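Local coordinates for adapter protein mecA 2 (Bacillus subtilis, PDB 3JTN) that targets unfolded and aggregated proteins and the competence factor ComK to the ClpC protease, which its C-terminal domain contacts, and takes part in Spx degradation, at residues 10-13 and 14-17; 16-19 and 20-23; 76-79 and 80-84; 31-35 and 36-40; 66-69 and 70-73. All blocks are in the same frame, centred on the assembly; numbering follows the deposited sequence.

Contact 1 of 5, residues 10-13 and 14-17; sequences FEDI and IQLS
The first turns of helix 10-22, in the ClpC-binding C-terminal domain, set F10 against I14 and S17 against I13, each pair one helical turn apart. CG of F10 stands anti to the backbone N (chi1 -176°), which swings the ring forward along the helix. Its CE2 then meets I14 CD1 at 3.4 Å, with CG1 of the same isoleucine close to that rim. The methyl comes to the ring edge, near its plane, and the two side chains cross at about a right angle. Isoleucine suits the place because its ethyl arm, CG1 and CD1, is long enough to reach the rim. Further along, the carbonyl oxygen of I13 is gripped twice by one residue: S17 N donates to I13 O at 2.9 Å, and S17 OG donates to the same I13 O at 2.6 Å. The two donors come from opposite faces of the carbonyl plane. Serine is well suited here, because a short hydroxyl lying beside its own backbone N (chi1 -63°) can turn back to the preceding turn and so be satisfied in a buried place. Q15 N is bonded to E11 O at 2.8 Å, while the side chain of Q15 runs alongside D12 with their amide and carboxylate planes 42° apart. I13 and L16 look to the interior, where F7 touches both; I86 of helix 82-87 covers F10, I13 and S17. This is the pattern of an amphipathic helix packed on a sheet, with a serine hydroxyl folded back onto the i-4 carbonyl.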
loop_
_atom_site.group_PDB
_atom_site.type_symbol
_atom_site.label_atom_id
_atom_site.label_comp_id
_atom_site.label_asym_id
_atom_site.label_seq_id
_atom_site.Cartn_x
_atom_site.Cartn_y
_atom_site.Cartn_z
ATOM N N PHE A 10 -5.317 -9.225 1.945
ATOM C CA PHE A 10 -4.018 -9.050 1.310
ATOM C C PHE A 10 -4.123 -9.187 -0.211
ATOM O O PHE A 10 -3.295 -8.661 -0.951
ATOM C CB PHE A 10 -2.991 -10.045 1.858
ATOM C CG PHE A 10 -1.609 -9.835 1.307
ATOM C CD1 PHE A 10 -0.754 -8.913 1.883
ATOM C CD2 PHE A 10 -1.184 -10.524 0.185
ATOM C CE1 PHE A 10 0.504 -8.701 1.364
ATOM C CE2 PHE A 10 0.079 -10.312 -0.339
ATOM C CZ PHE A 10 0.920 -9.401 0.251
ATOM N N GLU A 11 -5.147 -9.891 -0.679
ATOM C CA GLU A 11 -5.354 -10.033 -2.113
ATOM C C GLU A 11 -5.661 -8.696 -2.790
ATOM O O GLU A 11 -5.287 -8.482 -3.942
ATOM C CB GLU A 11 -6.450 -11.060 -2.417
ATOM C CG GLU A 11 -5.955 -12.495 -2.389
ATOM C CD GLU A 11 -7.053 -13.494 -2.699
ATOM O OE1 GLU A 11 -8.243 -13.150 -2.527
ATOM O OE2 GLU A 11 -6.726 -14.626 -3.112
ATOM N N ASP A 12 -6.344 -7.799 -2.087
ATOM C CA ASP A 12 -6.631 -6.487 -2.657
ATOM C C ASP A 12 -5.321 -5.734 -2.843
ATOM O O ASP A 12 -5.202 -4.882 -3.722
ATOM C CB ASP A 12 -7.600 -5.702 -1.769
ATOM C CG ASP A 12 -9.014 -6.285 -1.780
ATOM O OD1 ASP A 12 -9.555 -6.519 -2.887
ATOM O OD2 ASP A 12 -9.588 -6.503 -0.686
ATOM N N ILE A 13 -4.327 -6.066 -2.023
ATOM C CA ILE A 13 -3.005 -5.464 -2.170
ATOM C C ILE A 13 -2.279 -6.128 -3.317
ATOM O O ILE A 13 -1.541 -5.475 -4.035
ATOM C CB ILE A 13 -2.164 -5.545 -0.875
ATOM C CG1 ILE A 13 -2.868 -4.808 0.273
ATOM C CG2 ILE A 13 -0.778 -4.920 -1.084
ATOM C CD1 ILE A 13 -1.999 -4.679 1.540
ATOM N N ILE A 14 -2.502 -7.424 -3.523
ATOM C CA ILE A 14 -1.836 -8.093 -4.638
ATOM C C ILE A 14 -2.367 -7.529 -5.941
ATOM O O ILE A 14 -1.610 -7.187 -6.849
ATOM C CB ILE A 14 -2.006 -9.614 -4.589
ATOM C CG1 ILE A 14 -1.056 -10.209 -3.549
ATOM C CG2 ILE A 14 -1.714 -10.225 -5.952
ATOM C CD1 ILE A 14 -1.429 -11.595 -3.108
ATOM N N GLN A 15 -3.682 -7.408 -6.007
ATOM C CA GLN A 15 -4.359 -6.865 -7.165
ATOM C C GLN A 15 -3.967 -5.402 -7.394
ATOM O O GLN A 15 -3.561 -5.003 -8.482
ATOM C CB GLN A 15 -5.857 -6.985 -6.922
ATOM C CG GLN A 15 -6.380 -8.407 -7.112
ATOM C CD GLN A 15 -7.811 -8.588 -6.629
ATOM O OE1 GLN A 15 -8.270 -7.893 -5.721
ATOM N NE2 GLN A 15 -8.518 -9.544 -7.226
ATOM N N LEU A 16 -4.098 -4.595 -6.353
ATOM C CA LEU A 16 -3.598 -3.232 -6.390
ATOM C C LEU A 16 -2.205 -3.162 -6.994
ATOM O O LEU A 16 -1.913 -2.299 -7.818
ATOM C CB LEU A 16 -3.561 -2.675 -4.971
ATOM C CG LEU A 16 -2.742 -1.410 -4.765
ATOM C CD1 LEU A 16 -3.373 -0.251 -5.501
ATOM C CD2 LEU A 16 -2.671 -1.118 -3.287
ATOM N N SER A 17 -1.338 -4.070 -6.572
ATOM C CA SER A 17 0.057 -4.050 -7.002
ATOM C C SER A 17 0.212 -4.016 -8.502
ATOM O O SER A 17 1.137 -3.395 -9.027
ATOM C CB SER A 17 0.788 -5.269 -6.463
ATOM O OG SER A 17 0.793 -5.215 -5.057
#

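Contact 2 of 5, residues 16-19 and 20-23; sequences LSES and LQRI
L20 lies one turn beyond L16, and its side chain can be followed outward from the backbone. CB sits near the carbonyl oxygen of L16, which also receives the peptide N-H of L20: L20 N to L16 O is 2.9 Å and nearly straight, at 168°. At the branch point, L20 CG rests against L16 CD1 at 3.5 Å. From there the two methyls part: L20 CD2 stays beside L16 CD1 at 3.6 Å, whereas L20 CD1 lies next to L16 CG at 3.8 Å, so the fork of one leucine straddles part of the other. CG of L20 stands anti to its own carbonyl carbon (chi1 -61°), which turns the fork back toward the preceding turn. Branched leucines suit this place because their methyls fill the interior on several sides: L39 of the sheet touches both, V83 of helix 82-87 reaches L20, and L56 reaches L16. On the solvent side the bent chain of E18 makes a weak bond to Q87, and the end of R22 leads away from the preceding turn. Where the helix faces helix 49-59, the short S19 hydroxyl meets that of Y59. I23 N still donates to S19 O, at 3.0 Å, although I23 is the first residue to leave helical angles; its own carbonyl is taken up by H47. The chemistry is thus divided: hydrocarbon contacts hold one side of the helix to the core, backbone bonds preserve its last turn, Y59 satisfies the S19 hydroxyl, and E18, Q21 and R22 are exposed.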
loop_
_atom_site.group_PDB
_atom_site.type_symbol
_atom_site.label_atom_id
_atom_site.label_comp_id
_atom_site.label_asym_id
_atom_site.label_seq_id
_atom_site.Cartn_x
_atom_site.Cartn_y
_atom_site.Cartn_z
ATOM N N LEU A 16 -4.098 -4.595 -6.353
ATOM C CA LEU A 16 -3.598 -3.232 -6.390
ATOM C C LEU A 16 -2.205 -3.162 -6.994
ATOM O O LEU A 16 -1.913 -2.299 -7.818
ATOM C CB LEU A 16 -3.561 -2.675 -4.971
ATOM C CG LEU A 16 -2.742 -1.410 -4.765
ATOM C CD1 LEU A 16 -3.373 -0.251 -5.501
ATOM C CD2 LEU A 16 -2.671 -1.118 -3.287
ATOM N N SER A 17 -1.338 -4.070 -6.572
ATOM C CA SER A 17 0.057 -4.050 -7.002
ATOM C C SER A 17 0.212 -4.016 -8.502
ATOM O O SER A 17 1.137 -3.395 -9.027
ATOM C CB SER A 17 0.788 -5.269 -6.463
ATOM O OG SER A 17 0.793 -5.215 -5.057
ATOM N N GLU A 18 -0.686 -4.692 -9.194
ATOM C CA GLU A 18 -0.651 -4.695 -10.652
ATOM C C GLU A 18 -0.881 -3.291 -11.181
ATOM O O GLU A 18 -0.233 -2.855 -12.132
ATOM C CB GLU A 18 -1.707 -5.651 -11.225
ATOM C CG GLU A 18 -1.779 -5.646 -12.749
ATOM C CD GLU A 18 -0.403 -5.686 -13.405
ATOM O OE1 GLU A 18 -0.055 -4.724 -14.131
ATOM O OE2 GLU A 18 0.333 -6.674 -13.187
ATOM N N SER A 19 -1.802 -2.573 -10.554
ATOM C CA SER A 19 -2.131 -1.234 -11.017
ATOM C C SER A 19 -0.974 -0.304 -10.658
ATOM O O SER A 19 -0.523 0.471 -11.493
ATOM C CB SER A 19 -3.434 -0.742 -10.394
ATOM O OG SER A 19 -4.530 -1.481 -10.889
ATOM N N LEU A 20 -0.475 -0.411 -9.429
ATOM C CA LEU A 20 0.641 0.440 -9.002
ATOM C C LEU A 20 1.879 0.240 -9.880
ATOM O O LEU A 20 2.530 1.206 -10.280
ATOM C CB LEU A 20 0.981 0.214 -7.527
ATOM C CG LEU A 20 -0.108 0.524 -6.497
ATOM C CD1 LEU A 20 0.492 0.547 -5.111
ATOM C CD2 LEU A 20 -0.780 1.838 -6.808
ATOM N N GLN A 21 2.210 -1.014 -10.170
ATOM C CA GLN A 21 3.292 -1.315 -11.100
ATOM C C GLN A 21 2.998 -0.739 -12.485
ATOM O O GLN A 21 3.892 -0.239 -13.162
ATOM C CB GLN A 21 3.500 -2.821 -11.200
ATOM C CG GLN A 21 4.526 -3.221 -12.238
ATOM C CD GLN A 21 4.644 -4.725 -12.376
ATOM O OE1 GLN A 21 5.563 -5.334 -11.828
ATOM N NE2 GLN A 21 3.709 -5.335 -13.098
ATOM N N ARG A 22 1.739 -0.805 -12.902
ATOM C CA ARG A 22 1.346 -0.226 -14.174
ATOM C C ARG A 22 1.741 1.258 -14.186
ATOM O O ARG A 22 2.283 1.751 -15.175
ATOM C CB ARG A 22 -0.169 -0.357 -14.383
ATOM C CG ARG A 22 -0.583 -0.577 -15.827
ATOM C CD ARG A 22 -1.864 0.179 -16.181
ATOM N NE ARG A 22 -1.481 1.462 -16.743
ATOM C CZ ARG A 22 -1.887 2.654 -16.318
ATOM N NH1 ARG A 22 -2.766 2.779 -15.328
ATOM N NH2 ARG A 22 -1.408 3.732 -16.922
ATOM N N ILE A 23 1.465 1.968 -13.092
ATOM C CA ILE A 23 1.707 3.408 -13.070
ATOM C C ILE A 23 3.078 3.784 -12.504
ATOM O O ILE A 23 3.279 4.893 -11.993
ATOM C CB ILE A 23 0.566 4.188 -12.389
ATOM C CG1 ILE A 23 0.590 3.992 -10.884
ATOM C CG2 ILE A 23 -0.797 3.751 -12.976
ATOM C CD1 ILE A 23 -0.576 4.658 -10.163
#

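Contact 3 of 5, residues 76-79 and 80-84; sequences LIMD and GNAVE
Apolar contact between M78 and A82 carries this corner, where strand 75-78 gives way to helix 82-87. M78 CB lies 4.0 Å from A82 CB, and the sulfur follows it: M78 SD is 3.7 Å from A82 CA. CG of M78 is anti to its own carbonyl carbon (chi1 -55°), which sends the chain alongside the first turn of the helix, and a bend at the last torsion carries the methyl onward. The methionine is flexible enough to follow this path, while alanine is small enough to let strand and helix approach closely. In the backbone, the chain reverses at G80, whose positive phi of 74° is readily adopted by glycine, and D79, a charged residue, is exposed beside it. The hydrogen bonds that fix the corner come from beyond it: G80 N bonds to the hydroxyl of T29, and N81 O receives the hydroxyl of T85. N81 occupies the N-cap position, just ahead of the helix, but its side chain makes no capping bond as modelled. I77 and M78 both face V30, forming a classic beta bulge at the sheet's edge strand. M78 also packs on F10 and I86, A82 on V30 of strand 29-33, and V83 on Q21, so the corner is wedged between the sheet and helix 10-22.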
loop_
_atom_site.group_PDB
_atom_site.type_symbol
_atom_site.label_atom_id
_atom_site.label_comp_id
_atom_site.label_asym_id
_atom_site.label_seq_id
_atom_site.Cartn_x
_atom_site.Cartn_y
_atom_site.Cartn_z
ATOM N N LEU A 76 5.607 -5.304 10.125
ATOM C CA LEU A 76 6.186 -4.887 8.856
ATOM C C LEU A 76 6.300 -6.091 7.933
ATOM O O LEU A 76 7.082 -7.011 8.170
ATOM C CB LEU A 76 7.558 -4.236 9.073
ATOM C CG LEU A 76 8.340 -3.734 7.857
ATOM C CD1 LEU A 76 7.604 -2.590 7.167
ATOM C CD2 LEU A 76 9.741 -3.287 8.289
ATOM N N ILE A 77 5.504 -6.093 6.878
ATOM C CA ILE A 77 5.501 -7.222 5.973
ATOM C C ILE A 77 6.459 -6.929 4.834
ATOM O O ILE A 77 7.267 -7.775 4.448
ATOM C CB ILE A 77 4.090 -7.496 5.419
ATOM C CG1 ILE A 77 3.068 -7.473 6.552
ATOM C CG2 ILE A 77 4.055 -8.836 4.713
ATOM C CD1 ILE A 77 3.334 -8.529 7.593
ATOM N N MET A 78 6.359 -5.722 4.293
ATOM C CA MET A 78 7.194 -5.344 3.173
ATOM C C MET A 78 7.566 -3.887 3.297
ATOM O O MET A 78 6.697 -3.019 3.320
ATOM C CB MET A 78 6.462 -5.587 1.855
ATOM C CG MET A 78 5.960 -7.000 1.697
ATOM S SD MET A 78 4.933 -7.202 0.230
ATOM C CE MET A 78 3.525 -7.968 0.993
ATOM N N ASP A 79 8.863 -3.619 3.385
ATOM C CA ASP A 79 9.334 -2.251 3.522
ATOM C C ASP A 79 9.841 -1.711 2.198
ATOM O O ASP A 79 10.891 -2.138 1.713
ATOM C CB ASP A 79 10.450 -2.161 4.568
ATOM C CG ASP A 79 11.003 -0.747 4.713
ATOM O OD1 ASP A 79 10.217 0.172 5.043
ATOM O OD2 ASP A 79 12.223 -0.557 4.501
ATOM N N GLY A 80 9.084 -0.779 1.620
ATOM C CA GLY A 80 9.546 0.010 0.493
ATOM C C GLY A 80 9.606 -0.717 -0.833
ATOM O O GLY A 80 9.910 -0.109 -1.856
ATOM N N ASN A 81 9.330 -2.014 -0.826
ATOM C CA ASN A 81 9.317 -2.779 -2.071
ATOM C C ASN A 81 8.093 -3.676 -2.187
ATOM O O ASN A 81 8.116 -4.684 -2.884
ATOM C CB ASN A 81 10.593 -3.608 -2.216
ATOM C CG ASN A 81 10.832 -4.514 -1.028
ATOM O OD1 ASN A 81 9.971 -4.650 -0.154
ATOM N ND2 ASN A 81 12.003 -5.144 -0.990
ATOM N N ALA A 82 7.022 -3.295 -1.498
ATOM C CA ALA A 82 5.761 -4.038 -1.539
ATOM C C ALA A 82 5.328 -4.441 -2.946
ATOM O O ALA A 82 5.097 -5.626 -3.224
ATOM C CB ALA A 82 4.669 -3.231 -0.884
ATOM N N VAL A 83 5.190 -3.456 -3.831
ATOM C CA VAL A 83 4.635 -3.725 -5.152
ATOM C C VAL A 83 5.559 -4.614 -5.956
ATOM O O VAL A 83 5.107 -5.493 -6.680
ATOM C CB VAL A 83 4.386 -2.452 -5.956
ATOM C CG1 VAL A 83 4.076 -2.816 -7.393
ATOM C CG2 VAL A 83 3.249 -1.640 -5.343
ATOM N N GLU A 84 6.862 -4.395 -5.831
ATOM C CA GLU A 84 7.783 -5.138 -6.656
ATOM C C GLU A 84 7.952 -6.548 -6.112
ATOM O O GLU A 84 8.137 -7.485 -6.874
ATOM C CB GLU A 84 9.131 -4.436 -6.765
ATOM C CG GLU A 84 10.170 -4.916 -5.803
ATOM C CD GLU A 84 11.508 -5.084 -6.478
ATOM O OE1 GLU A 84 11.729 -6.150 -7.094
ATOM O OE2 GLU A 84 12.336 -4.153 -6.399
#

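Contact 4 of 5, residues 31-35 and 36-40; sequences YHYDG and QYFLS
The carbonyl oxygen of Y31 is approached by two groups of the facing strand: F38 N donates to Y31 O at 2.7 Å, and Y37 CA brings its C-H to the same Y31 O at 3.2 Å. Y31 N returns a bond to F38 O, making these two an antiparallel hydrogen-bonded pair. Y33 N with Q36 O, 2.8 Å, and Q36 N with Y33 O close the hairpin's end. Between them a type I' turn places D34 and G35 at positive phi, which glycine adopts easily and aspartate tolerates better than most other residues. On the sheet face of Y31, Y33, Q36 and F38, the F38 ring turns its edge to strand 31-33: F38 CE2 lies 3.3 Å from Y33 O, in the ring plane, and is 3.8 Å from Y33 CB. On the other face H32 and Y37 form the non-hydrogen-bonded pair, where two flat rings can meet edge-to-face, here at 56°. Because CG of H32 is anti to its backbone N (chi1 -179°), ND1 comes over the centre of the Y37 face, 3.6 Å above the plane. Y37 also pairs edge-to-face with F10, F38 packs on L70 and L65, and Q36 bonds to Q6. The chemistry implies a strong backbone ladder with aromatic rings on both faces, the F38 edge probably directing slightly positive C-H groups at the carbonyl oxygens of Y31 and Y33.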
loop_
_atom_site.group_PDB
_atom_site.type_symbol
_atom_site.label_atom_id
_atom_site.label_comp_id
_atom_site.label_asym_id
_atom_site.label_seq_id
_atom_site.Cartn_x
_atom_site.Cartn_y
_atom_site.Cartn_z
ATOM N N TYR A 31 1.982 -3.036 5.961
ATOM C CA TYR A 31 1.936 -3.375 7.374
ATOM C C TYR A 31 0.770 -4.305 7.655
ATOM O O TYR A 31 -0.232 -4.263 6.959
ATOM C CB TYR A 31 1.748 -2.120 8.222
ATOM C CG TYR A 31 2.884 -1.138 8.144
ATOM C CD1 TYR A 31 4.026 -1.304 8.917
ATOM C CD2 TYR A 31 2.811 -0.035 7.307
ATOM C CE1 TYR A 31 5.077 -0.393 8.852
ATOM C CE2 TYR A 31 3.850 0.881 7.237
ATOM C CZ TYR A 31 4.982 0.697 8.010
ATOM O OH TYR A 31 6.017 1.610 7.936
ATOM N N HIS A 32 0.905 -5.139 8.683
ATOM C CA HIS A 32 -0.234 -5.885 9.199
ATOM C C HIS A 32 -0.496 -5.404 10.608
ATOM O O HIS A 32 0.379 -5.453 11.463
ATOM C CB HIS A 32 0.009 -7.396 9.196
ATOM C CG HIS A 32 -1.156 -8.186 9.705
ATOM N ND1 HIS A 32 -2.281 -8.424 8.945
ATOM C CD2 HIS A 32 -1.378 -8.780 10.900
ATOM C CE1 HIS A 32 -3.143 -9.139 9.647
ATOM N NE2 HIS A 32 -2.619 -9.368 10.838
ATOM N N TYR A 33 -1.704 -4.929 10.848
ATOM C CA TYR A 33 -2.040 -4.383 12.144
ATOM C C TYR A 33 -3.511 -4.638 12.429
ATOM O O TYR A 33 -4.362 -4.404 11.573
ATOM C CB TYR A 33 -1.715 -2.883 12.180
ATOM C CG TYR A 33 -2.186 -2.186 13.432
ATOM C CD1 TYR A 33 -1.482 -2.305 14.627
ATOM C CD2 TYR A 33 -3.341 -1.416 13.426
ATOM C CE1 TYR A 33 -1.914 -1.675 15.772
ATOM C CE2 TYR A 33 -3.784 -0.779 14.572
ATOM C CZ TYR A 33 -3.067 -0.913 15.740
ATOM O OH TYR A 33 -3.505 -0.279 16.880
ATOM N N ASP A 34 -3.806 -5.142 13.623
ATOM C CA ASP A 34 -5.190 -5.359 14.025
ATOM C C ASP A 34 -5.939 -6.236 13.011
ATOM O O ASP A 34 -7.086 -5.953 12.661
ATOM C CB ASP A 34 -5.902 -4.011 14.188
ATOM C CG ASP A 34 -7.050 -4.066 15.179
ATOM O OD1 ASP A 34 -6.867 -4.638 16.279
ATOM O OD2 ASP A 34 -8.131 -3.520 14.859
ATOM N N GLY A 35 -5.288 -7.293 12.536
ATOM C CA GLY A 35 -5.925 -8.209 11.602
ATOM C C GLY A 35 -6.225 -7.633 10.226
ATOM O O GLY A 35 -7.016 -8.194 9.463
ATOM N N GLN A 36 -5.601 -6.506 9.899
ATOM C CA GLN A 36 -5.731 -5.959 8.554
ATOM C C GLN A 36 -4.385 -5.594 7.973
ATOM O O GLN A 36 -3.427 -5.354 8.699
ATOM C CB GLN A 36 -6.664 -4.743 8.525
ATOM C CG GLN A 36 -8.108 -5.092 8.219
ATOM C CD GLN A 36 -8.911 -3.892 7.761
ATOM O OE1 GLN A 36 -8.366 -2.807 7.559
ATOM N NE2 GLN A 36 -10.215 -4.084 7.580
ATOM N N TYR A 37 -4.331 -5.557 6.652
ATOM C CA TYR A 37 -3.152 -5.121 5.929
ATOM C C TYR A 37 -3.262 -3.652 5.564
ATOM O O TYR A 37 -4.324 -3.164 5.186
ATOM C CB TYR A 37 -2.985 -5.952 4.657
ATOM C CG TYR A 37 -2.546 -7.342 4.959
ATOM C CD1 TYR A 37 -1.207 -7.617 5.211
ATOM C CD2 TYR A 37 -3.466 -8.372 5.054
ATOM C CE1 TYR A 37 -0.790 -8.869 5.509
ATOM C CE2 TYR A 37 -3.062 -9.647 5.360
ATOM C CZ TYR A 37 -1.721 -9.886 5.585
ATOM O OH TYR A 37 -1.297 -11.138 5.883
ATOM N N PHE A 38 -2.149 -2.948 5.657
ATOM C CA PHE A 38 -2.121 -1.551 5.285
ATOM C C PHE A 38 -0.993 -1.339 4.315
ATOM O O PHE A 38 0.064 -1.960 4.423
ATOM C CB PHE A 38 -1.917 -0.665 6.525
ATOM C CG PHE A 38 -3.003 -0.808 7.546
ATOM C CD1 PHE A 38 -4.001 0.146 7.657
ATOM C CD2 PHE A 38 -3.031 -1.899 8.391
ATOM C CE1 PHE A 38 -5.000 0.019 8.597
ATOM C CE2 PHE A 38 -4.029 -2.034 9.335
ATOM C CZ PHE A 38 -5.019 -1.079 9.438
ATOM N N LEU A 39 -1.219 -0.457 3.362
ATOM C CA LEU A 39 -0.162 -0.064 2.465
ATOM C C LEU A 39 0.122 1.397 2.688
ATOM O O LEU A 39 -0.790 2.218 2.812
ATOM C CB LEU A 39 -0.553 -0.305 1.015
ATOM C CG LEU A 39 0.482 0.071 -0.042
ATOM C CD1 LEU A 39 1.576 -0.960 -0.150
ATOM C CD2 LEU A 39 -0.218 0.211 -1.369
ATOM N N SER A 40 1.401 1.714 2.751
ATOM C CA SER A 40 1.833 3.086 2.879
ATOM C C SER A 40 2.653 3.335 1.651
ATOM O O SER A 40 3.472 2.495 1.279
ATOM C CB SER A 40 2.711 3.254 4.117
ATOM O OG SER A 40 3.468 4.448 4.024
#

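Contact 5 of 5, residues 66-69 and 70-73; sequences TIYR and LQEY
R69 stands its guanidinium nearly upright over one face of Y73, toward the rim, four residues on: R69 CZ is 4.5 Å from the ring centroid of Y73, 23° off the ring normal, a cation-pi contact. The two planes are turned 82° from each other; exactly how closely NH1 sits is doubtful. E72 CG lies over the rim of the opposite face, 3.4 Å above the plane of Y73. Y68 adds its rim, with CE2 3.7 Å from Y73 CE2, the two rings meeting obliquely. Their hydroxyls share one water, 2.5 Å from Y68 OH and 3.2 Å from Y73 OH, a pairing that suits tyrosines at an exposed end. CG of Y73 is anti to its carbonyl carbon (chi1 -53°), which turns the ring back toward the R69 side chain. Further out is the backbone that positions them. T66 is the N-cap of helix 67-73, its OG1 taking R69 N at 2.7 Å, which threonine's short hydroxyl is well placed to do. L70 N to T66 O and E72 N to Y68 O, 2.9 Å, continue the turns, while Y73 N to R69 O is weak. L70 and I67 face inward, on Y31 and I4, and hold the helix to the sheet. The surface here thus combines a positive charge, pi electrons and shared water, while the T66 cap probably stabilises the helix start.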
loop_
_atom_site.group_PDB
_atom_site.type_symbol
_atom_site.label_atom_id
_atom_site.label_comp_id
_atom_site.label_asym_id
_atom_site.label_seq_id
_atom_site.Cartn_x
_atom_site.Cartn_y
_atom_site.Cartn_z
ATOM N N THR A 66 -1.966 6.239 11.926
ATOM C CA THR A 66 -0.737 6.943 11.617
ATOM C C THR A 66 0.286 5.908 11.175
ATOM O O THR A 66 0.125 4.710 11.450
ATOM C CB THR A 66 -0.230 7.724 12.831
ATOM O OG1 THR A 66 0.107 6.813 13.888
ATOM C CG2 THR A 66 -1.311 8.664 13.317
ATOM N N ILE A 67 1.322 6.347 10.466
ATOM C CA ILE A 67 2.413 5.439 10.113
ATOM C C ILE A 67 3.157 5.099 11.394
ATOM O O ILE A 67 3.780 4.043 11.499
ATOM C CB ILE A 67 3.399 6.065 9.108
ATOM C CG1 ILE A 67 4.377 5.010 8.581
ATOM C CG2 ILE A 67 4.164 7.218 9.751
ATOM C CD1 ILE A 67 3.806 4.133 7.484
ATOM N N TYR A 68 3.085 6.012 12.363
ATOM C CA TYR A 68 3.652 5.776 13.690
ATOM C C TYR A 68 2.968 4.584 14.350
ATOM O O TYR A 68 3.626 3.648 14.804
ATOM C CB TYR A 68 3.527 7.011 14.589
ATOM C CG TYR A 68 4.009 6.735 15.997
ATOM C CD1 TYR A 68 5.356 6.809 16.312
ATOM C CD2 TYR A 68 3.123 6.346 16.992
ATOM C CE1 TYR A 68 5.812 6.528 17.589
ATOM C CE2 TYR A 68 3.562 6.066 18.270
ATOM C CZ TYR A 68 4.910 6.156 18.565
ATOM O OH TYR A 68 5.362 5.877 19.836
ATOM N N ARG A 69 1.642 4.621 14.403
ATOM C CA ARG A 69 0.880 3.515 14.963
ATOM C C ARG A 69 1.238 2.216 14.257
ATOM O O ARG A 69 1.362 1.160 14.888
ATOM C CB ARG A 69 -0.618 3.769 14.823
ATOM C CG ARG A 69 -1.473 2.844 15.680
ATOM C CD ARG A 69 -1.355 3.214 17.153
ATOM N NE ARG A 69 -2.319 2.500 17.990
ATOM C CZ ARG A 69 -2.007 1.502 18.813
ATOM N NH1 ARG A 69 -0.751 1.089 18.917
ATOM N NH2 ARG A 69 -2.951 0.915 19.537
ATOM N N LEU A 70 1.403 2.302 12.942
ATOM C CA LEU A 70 1.722 1.134 12.131
ATOM C C LEU A 70 3.165 0.649 12.302
ATOM O O LEU A 70 3.428 -0.546 12.254
ATOM C CB LEU A 70 1.427 1.404 10.646
ATOM C CG LEU A 70 -0.046 1.365 10.212
ATOM C CD1 LEU A 70 -0.196 1.559 8.701
ATOM C CD2 LEU A 70 -0.710 0.070 10.641
ATOM N N GLN A 71 4.100 1.567 12.497
ATOM C CA GLN A 71 5.502 1.172 12.558
ATOM C C GLN A 71 5.960 0.744 13.953
ATOM O O GLN A 71 6.871 -0.071 14.089
ATOM C CB GLN A 71 6.393 2.294 12.043
ATOM C CG GLN A 71 6.652 3.369 13.067
ATOM C CD GLN A 71 6.972 4.691 12.421
ATOM O OE1 GLN A 71 7.253 5.678 13.105
ATOM N NE2 GLN A 71 6.922 4.725 11.090
ATOM N N GLU A 72 5.342 1.286 14.989
ATOM C CA GLU A 72 5.749 0.921 16.337
ATOM C C GLU A 72 4.883 -0.209 16.881
ATOM O O GLU A 72 5.295 -0.935 17.782
ATOM C CB GLU A 72 5.721 2.134 17.272
ATOM C CG GLU A 72 5.990 1.799 18.743
ATOM C CD GLU A 72 7.415 1.322 19.007
ATOM O OE1 GLU A 72 7.595 0.256 19.647
ATOM O OE2 GLU A 72 8.357 2.021 18.577
ATOM N N TYR A 73 3.693 -0.373 16.316
ATOM C CA TYR A 73 2.746 -1.351 16.843
ATOM C C TYR A 73 2.229 -2.367 15.807
ATOM O O TYR A 73 1.614 -3.368 16.171
ATOM C CB TYR A 73 1.582 -0.636 17.534
ATOM C CG TYR A 73 2.029 0.369 18.575
ATOM C CD1 TYR A 73 2.203 -0.003 19.900
ATOM C CD2 TYR A 73 2.283 1.693 18.231
ATOM C CE1 TYR A 73 2.614 0.915 20.857
ATOM C CE2 TYR A 73 2.692 2.616 19.179
ATOM C CZ TYR A 73 2.855 2.222 20.490
ATOM O OH TYR A 73 3.265 3.135 21.437
HETATM O O HOH W 1 3.784 6.269 21.779
#

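Along the chain, contact 1 (10-13 with 14-17) and contact 2 (16-19 with 20-23) overlap on helix 10-22, sharing L16 and S17. Next, contact 4 closes the two-residue turn between strands 29-33 and 36-41; Y37 and L39 from it reach the helix. Contact 5 then lies in helix 67-73 on the same side of the chain's centre as contact 4, and packs on its strands through I67 and L70, about 21 Å between centres from contact 1. Contact 3 follows, joining the edge strand to helix 82-87. None encloses another; apart from the overlap of contacts 1 and 2 they follow in series, and contact 3 touches contacts 1, 2 and 4, tying helices to sheet.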